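PDB 5ZRU: alpha-1,3-glucanase from Bacillus circulans, which hydrolyses alpha-1,3-glucan, the chain here being the GH 87 catalytic unit of a longer protein that probably also binds carbohydrate. Local coordinates for residues Gly417-Thr428 with Gly450-Ser461; Thr428-Met436 with Gly470-Glu478. One frame throughout, in Å; residues are numbered along the deposited sequence.

Contact 1: Gly417-Thr428 with Gly450-Ser461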
loop_
_atom_site.group_PDB
_atom_site.type_symbol
_atom_site.label_atom_id
_atom_site.label_comp_id
_atom_site.label_asym_id
_atom_site.label_seq_id
_atom_site.Cartn_x
_atom_site.Cartn_y
_atom_site.Cartn_z
ATOM N N GLY A 417 13.965 5.285 -17.261
ATOM C CA GLY A 417 13.300 6.582 -17.171
ATOM C C GLY A 417 12.264 6.746 -16.077
ATOM O O GLY A 417 11.531 7.742 -16.091
ATOM N N HIS A 418 12.172 5.808 -15.138
ATOM C CA HIS A 418 11.187 5.901 -14.068
ATOM C C HIS A 418 11.584 6.983 -13.077
ATOM O O HIS A 418 12.763 7.291 -12.907
ATOM C CB HIS A 418 11.068 4.567 -13.332
ATOM C CG HIS A 418 10.950 3.388 -14.240
ATOM N ND1 HIS A 418 9.981 3.298 -15.213
ATOM C CD2 HIS A 418 11.670 2.241 -14.316
ATOM C CE1 HIS A 418 10.107 2.148 -15.854
ATOM N NE2 HIS A 418 11.131 1.493 -15.334
ATOM N N LYS A 419 10.592 7.558 -12.401
ATOM C CA LYS A 419 10.912 8.479 -11.325
ATOM C C LYS A 419 9.924 8.316 -10.185
ATOM O O LYS A 419 8.785 7.897 -10.380
ATOM C CB LYS A 419 10.925 9.934 -11.780
ATOM C CG LYS A 419 9.567 10.504 -12.087
ATOM C CD LYS A 419 9.734 11.941 -12.606
ATOM C CE LYS A 419 8.470 12.458 -13.265
ATOM N NZ LYS A 419 8.573 13.913 -13.576
ATOM N N ALA A 420 10.384 8.657 -8.989
ATOM C CA ALA A 420 9.549 8.631 -7.794
ATOM C C ALA A 420 9.900 9.885 -7.015
ATOM O O ALA A 420 11.021 10.001 -6.508
ATOM C CB ALA A 420 9.787 7.363 -6.967
ATOM N N THR A 421 8.967 10.832 -6.932
ATOM C CA THR A 421 9.276 12.124 -6.327
ATOM C C THR A 421 8.161 12.560 -5.385
ATOM O O THR A 421 7.003 12.184 -5.550
ATOM C CB THR A 421 9.489 13.229 -7.381
ATOM O OG1 THR A 421 8.223 13.586 -7.947
ATOM C CG2 THR A 421 10.431 12.778 -8.497
ATOM N N HIS A 422 8.526 13.378 -4.401
ATOM C CA HIS A 422 7.557 14.029 -3.516
ATOM C C HIS A 422 6.745 13.015 -2.710
ATOM O O HIS A 422 5.560 13.211 -2.444
ATOM C CB HIS A 422 6.653 14.973 -4.312
ATOM C CG HIS A 422 7.410 16.113 -4.925
ATOM N ND1 HIS A 422 7.940 16.057 -6.197
ATOM C CD2 HIS A 422 7.789 17.307 -4.412
ATOM C CE1 HIS A 422 8.586 17.179 -6.451
ATOM N NE2 HIS A 422 8.504 17.958 -5.389
ATOM N N ASN A 423 7.397 11.945 -2.278
ATOM C CA ASN A 423 6.721 10.908 -1.517
ATOM C C ASN A 423 7.065 11.013 -0.039
ATOM O O ASN A 423 8.071 11.611 0.357
ATOM C CB ASN A 423 7.094 9.521 -2.048
ATOM C CG ASN A 423 6.627 9.310 -3.465
ATOM O OD1 ASN A 423 5.436 9.426 -3.756
ATOM N ND2 ASN A 423 7.565 9.008 -4.361
ATOM N N LEU A 424 6.197 10.425 0.775
ATOM C CA LEU A 424 6.402 10.285 2.212
ATOM C C LEU A 424 6.261 8.806 2.525
ATOM O O LEU A 424 5.217 8.207 2.239
ATOM C CB LEU A 424 5.378 11.125 2.996
ATOM C CG LEU A 424 5.290 11.013 4.521
ATOM C CD1 LEU A 424 6.606 11.421 5.182
ATOM C CD2 LEU A 424 4.130 11.875 5.042
ATOM N N ILE A 425 7.318 8.202 3.063
ATOM C CA ILE A 425 7.371 6.758 3.245
ATOM C C ILE A 425 7.727 6.501 4.699
ATOM O O ILE A 425 8.821 6.873 5.140
ATOM C CB ILE A 425 8.392 6.096 2.301
ATOM C CG1 ILE A 425 8.158 6.558 0.855
ATOM C CG2 ILE A 425 8.254 4.572 2.373
ATOM C CD1 ILE A 425 9.238 6.098 -0.132
ATOM N N VAL A 426 6.814 5.863 5.441
ATOM C CA VAL A 426 6.890 5.814 6.902
ATOM C C VAL A 426 6.620 4.399 7.407
ATOM O O VAL A 426 5.685 3.735 6.952
ATOM C CB VAL A 426 5.885 6.796 7.541
ATOM C CG1 VAL A 426 6.073 6.857 9.066
ATOM C CG2 VAL A 426 6.023 8.177 6.929
ATOM N N ASP A 427 7.442 3.945 8.363
ATOM C CA ASP A 427 7.139 2.766 9.188
ATOM C C ASP A 427 7.110 1.453 8.394
ATOM O O ASP A 427 6.201 0.639 8.554
ATOM C CB ASP A 427 5.811 2.957 9.937
ATOM C CG ASP A 427 5.901 3.988 11.038
ATOM O OD1 ASP A 427 7.020 4.219 11.536
ATOM O OD2 ASP A 427 4.850 4.553 11.412
ATOM N N THR A 428 8.121 1.221 7.559
ATOM C CA THR A 428 8.186 -0.080 6.899
ATOM C C THR A 428 8.606 -1.152 7.900
ATOM O O THR A 428 9.276 -0.876 8.898
ATOM C CB THR A 428 9.158 -0.072 5.711
ATOM O OG1 THR A 428 10.493 0.144 6.175
ATOM C CG2 THR A 428 8.786 1.018 4.717
ATOM N N GLY A 450 18.182 6.797 -17.258
ATOM C CA GLY A 450 18.266 7.450 -15.973
ATOM C C GLY A 450 16.982 7.301 -15.184
ATOM O O GLY A 450 15.891 7.503 -15.723
ATOM N N ILE A 451 17.112 6.953 -13.909
ATOM C CA ILE A 451 16.006 6.850 -12.968
ATOM C C ILE A 451 16.251 7.856 -11.853
ATOM O O ILE A 451 17.399 8.066 -11.445
ATOM C CB ILE A 451 15.900 5.404 -12.426
ATOM C CG1 ILE A 451 15.277 4.483 -13.481
ATOM C CG2 ILE A 451 15.162 5.343 -11.073
ATOM C CD1 ILE A 451 15.399 2.991 -13.146
ATOM N N VAL A 452 15.185 8.504 -11.377
ATOM C CA VAL A 452 15.308 9.593 -10.414
ATOM C C VAL A 452 14.411 9.324 -9.214
ATOM O O VAL A 452 13.228 9.003 -9.379
ATOM C CB VAL A 452 14.944 10.952 -11.045
ATOM C CG1 VAL A 452 14.853 12.027 -9.969
ATOM C CG2 VAL A 452 15.965 11.335 -12.101
ATOM N N PHE A 453 14.968 9.484 -8.011
ATOM C CA PHE A 453 14.206 9.608 -6.772
ATOM C C PHE A 453 14.469 10.996 -6.210
ATOM O O PHE A 453 15.628 11.412 -6.114
ATOM C CB PHE A 453 14.623 8.562 -5.730
ATOM C CG PHE A 453 14.376 7.137 -6.154
ATOM C CD1 PHE A 453 15.324 6.437 -6.887
ATOM C CD2 PHE A 453 13.198 6.497 -5.799
ATOM C CE1 PHE A 453 15.103 5.125 -7.262
ATOM C CE2 PHE A 453 12.965 5.182 -6.177
ATOM C CZ PHE A 453 13.922 4.492 -6.908
ATOM N N SER A 454 13.417 11.719 -5.834
ATOM C CA SER A 454 13.684 13.052 -5.314
ATOM C C SER A 454 12.605 13.484 -4.342
ATOM O O SER A 454 11.494 12.942 -4.321
ATOM C CB SER A 454 13.793 14.097 -6.431
ATOM O OG SER A 454 12.498 14.504 -6.845
ATOM N N ASP A 455 12.967 14.481 -3.537
ATOM C CA ASP A 455 12.030 15.259 -2.740
ATOM C C ASP A 455 11.186 14.355 -1.855
ATOM O O ASP A 455 9.959 14.393 -1.878
ATOM C CB ASP A 455 11.165 16.130 -3.655
ATOM C CG ASP A 455 11.982 17.182 -4.372
ATOM O OD1 ASP A 455 12.310 18.202 -3.729
ATOM O OD2 ASP A 455 12.329 16.973 -5.556
ATOM N N THR A 456 11.854 13.515 -1.075
ATOM C CA THR A 456 11.144 12.434 -0.407
ATOM C C THR A 456 11.617 12.324 1.031
ATOM O O THR A 456 12.811 12.450 1.309
ATOM C CB THR A 456 11.341 11.111 -1.161
ATOM O OG1 THR A 456 10.621 11.165 -2.402
ATOM C CG2 THR A 456 10.842 9.907 -0.343
ATOM N N THR A 457 10.669 12.118 1.941
ATOM C CA THR A 457 10.940 11.938 3.361
ATOM C C THR A 457 10.672 10.491 3.740
ATOM O O THR A 457 9.620 9.940 3.397
ATOM C CB THR A 457 10.077 12.877 4.203
ATOM O OG1 THR A 457 10.432 14.224 3.885
ATOM C CG2 THR A 457 10.293 12.638 5.704
ATOM N N ILE A 458 11.634 9.886 4.432
ATOM C CA ILE A 458 11.605 8.483 4.824
ATOM C C ILE A 458 11.750 8.441 6.332
ATOM O O ILE A 458 12.647 9.093 6.881
ATOM C CB ILE A 458 12.744 7.692 4.151
ATOM C CG1 ILE A 458 12.530 7.616 2.640
ATOM C CG2 ILE A 458 12.897 6.322 4.807
ATOM C CD1 ILE A 458 13.795 7.210 1.858
ATOM N N ILE A 459 10.879 7.686 7.006
ATOM C CA ILE A 459 10.822 7.702 8.467
ATOM C C ILE A 459 10.690 6.275 8.991
ATOM O O ILE A 459 9.826 5.519 8.534
ATOM C CB ILE A 459 9.652 8.567 8.986
ATOM C CG1 ILE A 459 9.750 9.998 8.456
ATOM C CG2 ILE A 459 9.621 8.583 10.525
ATOM C CD1 ILE A 459 8.577 10.893 8.879
ATOM N N ASN A 460 11.547 5.911 9.951
ATOM C CA ASN A 460 11.427 4.647 10.685
ATOM C C ASN A 460 11.502 3.433 9.762
ATOM O O ASN A 460 10.845 2.417 10.005
ATOM C CB ASN A 460 10.125 4.584 11.493
ATOM C CG ASN A 460 10.014 5.669 12.532
ATOM O OD1 ASN A 460 11.012 6.187 13.019
ATOM N ND2 ASN A 460 8.779 6.016 12.885
ATOM N N SER A 461 12.306 3.515 8.706
ATOM C CA SER A 461 12.343 2.456 7.704
ATOM C C SER A 461 13.716 1.781 7.682
ATOM O O SER A 461 14.600 2.077 8.488
ATOM C CB SER A 461 11.958 3.016 6.329
ATOM O OG SER A 461 10.613 3.479 6.369
HETATM O O HOH W 1 10.472 8.702 -3.920
HETATM O O HOH W 2 8.632 0.435 11.132
#

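Contact 2: Thr428-Met436 with Gly470-Glu478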
loop_
_atom_site.group_PDB
_atom_site.type_symbol
_atom_site.label_atom_id
_atom_site.label_comp_id
_atom_site.label_asym_id
_atom_site.label_seq_id
_atom_site.Cartn_x
_atom_site.Cartn_y
_atom_site.Cartn_z
ATOM N N THR A 428 8.121 1.221 7.559
ATOM C CA THR A 428 8.186 -0.080 6.899
ATOM C C THR A 428 8.606 -1.152 7.900
ATOM O O THR A 428 9.276 -0.876 8.898
ATOM C CB THR A 428 9.158 -0.072 5.711
ATOM O OG1 THR A 428 10.493 0.144 6.175
ATOM C CG2 THR A 428 8.786 1.018 4.717
ATOM N N VAL A 429 8.198 -2.391 7.624
ATOM C CA VAL A 429 8.531 -3.541 8.460
ATOM C C VAL A 429 9.167 -4.600 7.576
ATOM O O VAL A 429 8.592 -4.983 6.553
ATOM C CB VAL A 429 7.295 -4.115 9.183
ATOM C CG1 VAL A 429 7.661 -5.416 9.896
ATOM C CG2 VAL A 429 6.731 -3.094 10.187
ATOM N N GLY A 430 10.349 -5.073 7.970
ATOM C CA GLY A 430 11.009 -6.116 7.213
ATOM C C GLY A 430 11.579 -5.668 5.891
ATOM O O GLY A 430 11.916 -6.510 5.055
ATOM N N GLY A 431 11.713 -4.365 5.673
ATOM C CA GLY A 431 12.196 -3.915 4.382
ATOM C C GLY A 431 12.657 -2.475 4.327
ATOM O O GLY A 431 13.296 -1.987 5.260
ATOM N N SER A 432 12.313 -1.782 3.245
ATOM C CA SER A 432 12.960 -0.534 2.864
ATOM C C SER A 432 11.900 0.470 2.447
ATOM O O SER A 432 10.800 0.094 2.046
ATOM C CB SER A 432 13.932 -0.750 1.693
ATOM O OG SER A 432 14.838 -1.807 1.973
ATOM N N ALA A 433 12.237 1.759 2.533
ATOM C CA ALA A 433 11.375 2.746 1.894
ATOM C C ALA A 433 11.468 2.636 0.381
ATOM O O ALA A 433 10.453 2.715 -0.319
ATOM C CB ALA A 433 11.738 4.163 2.333
ATOM N N ILE A 434 12.681 2.433 -0.131
ATOM C CA ILE A 434 12.968 2.368 -1.557
ATOM C C ILE A 434 13.910 1.196 -1.792
ATOM O O ILE A 434 14.908 1.053 -1.079
ATOM C CB ILE A 434 13.632 3.662 -2.066
ATOM C CG1 ILE A 434 12.658 4.836 -2.047
ATOM C CG2 ILE A 434 14.200 3.461 -3.473
ATOM C CD1 ILE A 434 13.363 6.166 -2.207
ATOM N N ARG A 435 13.614 0.372 -2.803
ATOM C CA ARG A 435 14.560 -0.664 -3.185
ATOM C C ARG A 435 14.638 -0.770 -4.701
ATOM O O ARG A 435 13.689 -0.450 -5.428
ATOM C CB ARG A 435 14.217 -2.034 -2.563
ATOM C CG ARG A 435 13.105 -2.821 -3.257
ATOM C CD ARG A 435 12.939 -4.186 -2.594
ATOM N NE ARG A 435 11.812 -4.927 -3.158
ATOM C CZ ARG A 435 11.710 -6.252 -3.135
ATOM N NH1 ARG A 435 12.669 -6.985 -2.576
ATOM N NH2 ARG A 435 10.653 -6.847 -3.676
ATOM N N MET A 436 15.805 -1.190 -5.174
ATOM C CA MET A 436 15.978 -1.619 -6.553
ATOM C C MET A 436 16.752 -2.924 -6.512
ATOM O O MET A 436 17.666 -3.067 -5.699
ATOM C CB MET A 436 16.732 -0.578 -7.380
ATOM C CG MET A 436 16.081 0.806 -7.394
ATOM S SD MET A 436 17.044 2.005 -8.351
ATOM C CE MET A 436 16.907 1.351 -10.010
ATOM N N GLY A 470 17.922 -10.918 7.222
ATOM C CA GLY A 470 19.020 -10.018 6.947
ATOM C C GLY A 470 18.592 -8.562 6.938
ATOM O O GLY A 470 17.402 -8.230 6.853
ATOM N N GLU A 471 19.602 -7.690 7.002
ATOM C CA GLU A 471 19.400 -6.251 7.020
ATOM C C GLU A 471 19.084 -5.710 5.628
ATOM O O GLU A 471 19.479 -6.282 4.606
ATOM C CB GLU A 471 20.645 -5.546 7.583
ATOM C CG GLU A 471 21.931 -5.796 6.799
ATOM C CD GLU A 471 22.723 -7.027 7.273
ATOM O OE1 GLU A 471 22.158 -7.903 7.961
ATOM O OE2 GLU A 471 23.923 -7.125 6.926
ATOM N N ARG A 472 18.342 -4.598 5.604
ATOM C CA ARG A 472 18.057 -3.839 4.393
ATOM C C ARG A 472 18.134 -2.355 4.727
ATOM O O ARG A 472 17.745 -1.941 5.824
ATOM C CB ARG A 472 16.667 -4.164 3.816
ATOM C CG ARG A 472 16.524 -5.600 3.297
ATOM C CD ARG A 472 17.258 -5.771 1.984
ATOM N NE ARG A 472 17.315 -7.177 1.576
ATOM C CZ ARG A 472 17.958 -7.608 0.497
ATOM N NH1 ARG A 472 18.578 -6.739 -0.296
ATOM N NH2 ARG A 472 17.968 -8.901 0.199
ATOM N N GLY A 473 18.642 -1.567 3.784
ATOM C CA GLY A 473 18.721 -0.139 3.994
ATOM C C GLY A 473 17.352 0.511 3.937
ATOM O O GLY A 473 16.394 -0.044 3.401
ATOM N N ALA A 474 17.242 1.691 4.544
ATOM C CA ALA A 474 16.074 2.523 4.261
ATOM C C ALA A 474 15.958 2.752 2.759
ATOM O O ALA A 474 14.856 2.733 2.193
ATOM C CB ALA A 474 16.168 3.853 5.021
ATOM N N ILE A 475 17.092 2.968 2.102
ATOM C CA ILE A 475 17.232 2.843 0.653
ATOM C C ILE A 475 18.134 1.645 0.415
ATOM O O ILE A 475 19.261 1.610 0.923
ATOM C CB ILE A 475 17.833 4.110 0.025
ATOM C CG1 ILE A 475 16.930 5.324 0.265
ATOM C CG2 ILE A 475 18.100 3.904 -1.470
ATOM C CD1 ILE A 475 17.518 6.634 -0.301
ATOM N N ASP A 476 17.655 0.665 -0.355
ATOM C CA ASP A 476 18.378 -0.595 -0.519
ATOM C C ASP A 476 18.574 -0.890 -1.996
ATOM O O ASP A 476 17.602 -1.021 -2.747
ATOM C CB ASP A 476 17.645 -1.752 0.170
ATOM C CG ASP A 476 18.541 -2.959 0.369
ATOM O OD1 ASP A 476 18.632 -3.809 -0.550
ATOM O OD2 ASP A 476 19.190 -3.028 1.428
ATOM N N LEU A 477 19.830 -1.021 -2.405
ATOM C CA LEU A 477 20.174 -1.284 -3.789
ATOM C C LEU A 477 20.938 -2.598 -3.862
ATOM O O LEU A 477 21.961 -2.770 -3.191
ATOM C CB LEU A 477 21.003 -0.138 -4.373
ATOM C CG LEU A 477 20.417 1.272 -4.170
ATOM C CD1 LEU A 477 21.376 2.332 -4.707
ATOM C CD2 LEU A 477 19.048 1.404 -4.851
ATOM N N GLU A 478 20.451 -3.509 -4.694
ATOM C CA GLU A 478 20.969 -4.872 -4.749
ATOM C C GLU A 478 21.249 -5.220 -6.204
ATOM O O GLU A 478 20.320 -5.309 -7.009
ATOM C CB GLU A 478 19.974 -5.849 -4.128
ATOM C CG GLU A 478 20.409 -7.295 -4.192
ATOM C CD GLU A 478 19.305 -8.239 -3.744
ATOM O OE1 GLU A 478 18.808 -8.079 -2.608
ATOM O OE2 GLU A 478 18.918 -9.118 -4.546
HETATM O O HOH W 3 17.204 -4.133 -2.872
#

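Contact 1: Gly417-Thr428 with Gly450-Ser461
Ser454 O takes two donors, one from each face of its carbonyl plane. His422 N, just past the end of strand 419-421, lies 3.0 Å from Ser454 O. Thr456 OG1, from the same segment as Ser454, sits 2.8 Å from Ser454 O, well above the carbonyl plane. Thr456 OG1 also accepts a weak bond from Asn423 N. A water donates to Thr456 OG1 and accepts from Asn423 ND2, 3.0 Å from the water oxygen. Asn423 ND2 also donates to Phe396 O, and Asn423 OD1 accepts from Asn399 N. Here both segments turn a corner together, His422 and Asp455 both having positive phi. The His422 ring, its CG beside the backbone N (chi1 -64°), lies flat on Asp455. Asp455 CB is 3.7 Å from the ring centroid, and the carboxylate is turned only 4° from the ring plane. Ser454 OG donates to Asp455 OD2. These are successive coils of a parallel beta-helix, as in the pectate lyase-like clan, joined strand to strand in register. Ala420 packs with Phe453, and Ile425 with Ile458, on the inward face. Leu424, Val426, Thr457 and Ile459 line the other face; Val426 CG1 lies 4.0 Å from Ile459 CB. At the next bend Asn460 ND2 donates to the syn lone pair of Asp427 OD1, 2.9 Å away, the two flat groups nearly coplanar. Gln52 and Gly51 also hold Asp427, beside calcium ligand Ser50.

Contact 2: Thr428-Met436 with Gly470-Glu478
Ser432 faces Gly473 and Asp476 across two neighbouring coils of the beta-helix. Its OG stands beside the backbone N (chi1 -52°) and donates to Gly473 O at 2.8 Å, nearly straight in line with the carbonyl. Asp476 CB lies against that hydroxyl. Asp476 CG is anti to the backbone N (chi1 -163°), and the carboxylate meets Arg472 and Gly473. Its OD2 takes Gly473 N on the anti lone pair, 2.8 Å away. Arg472 bends at chi2 and brings NH1 to 2.9 Å from Asp476 OD1. The oxygen lies in the guanidinium plane, but the nitrogen comes from above the carboxylate plane. The same NH1 reaches Glu478 OE1 at 2.7 Å, closing a salt-bridge network, while Arg472 NE pairs with Asp466. Shortening Asp476 to an alanine is likely to leave Gly473 N without this acceptor and to take one of the carboxylates from Arg472 NH1. Arg435 starts on the Asp476 face but extends away to a salt bridge with Asp376, near a bound calcium. On the opposite face Met436 and Leu477 lie side by side, Met436 CG 4.0 Å from Leu477 CD2. Ile434 and Ile475 pack there too. The parallel ladder runs from Ile434 N on Ala474 O to Glu478 N on Met436 O. A water is 2.7 Å from Asp476 OD1 and 3.1 Å from Met436 O.

Both contacts join the same two consecutive coils of the beta-helix, on different faces of it. They share Thr428, and their segments alternate along the chain. Contact 1 is the longer, only partly buried, with one face of its strands turned away from the interior. Contact 2 is almost wholly buried. Their apolar sides meet inside the coil: Phe453 CE2 is 3.4 Å from Ile434 CG2, and Ile458 CG2 is 3.5 Å from Ala433 CB. Contact 1 depends on a long ladder of backbone bonds, with an aspartate-asparagine bond at one bend and a ring-carboxylate stack at the other. Contact 2 has a shorter ladder and a largely buried salt-bridge network beside it.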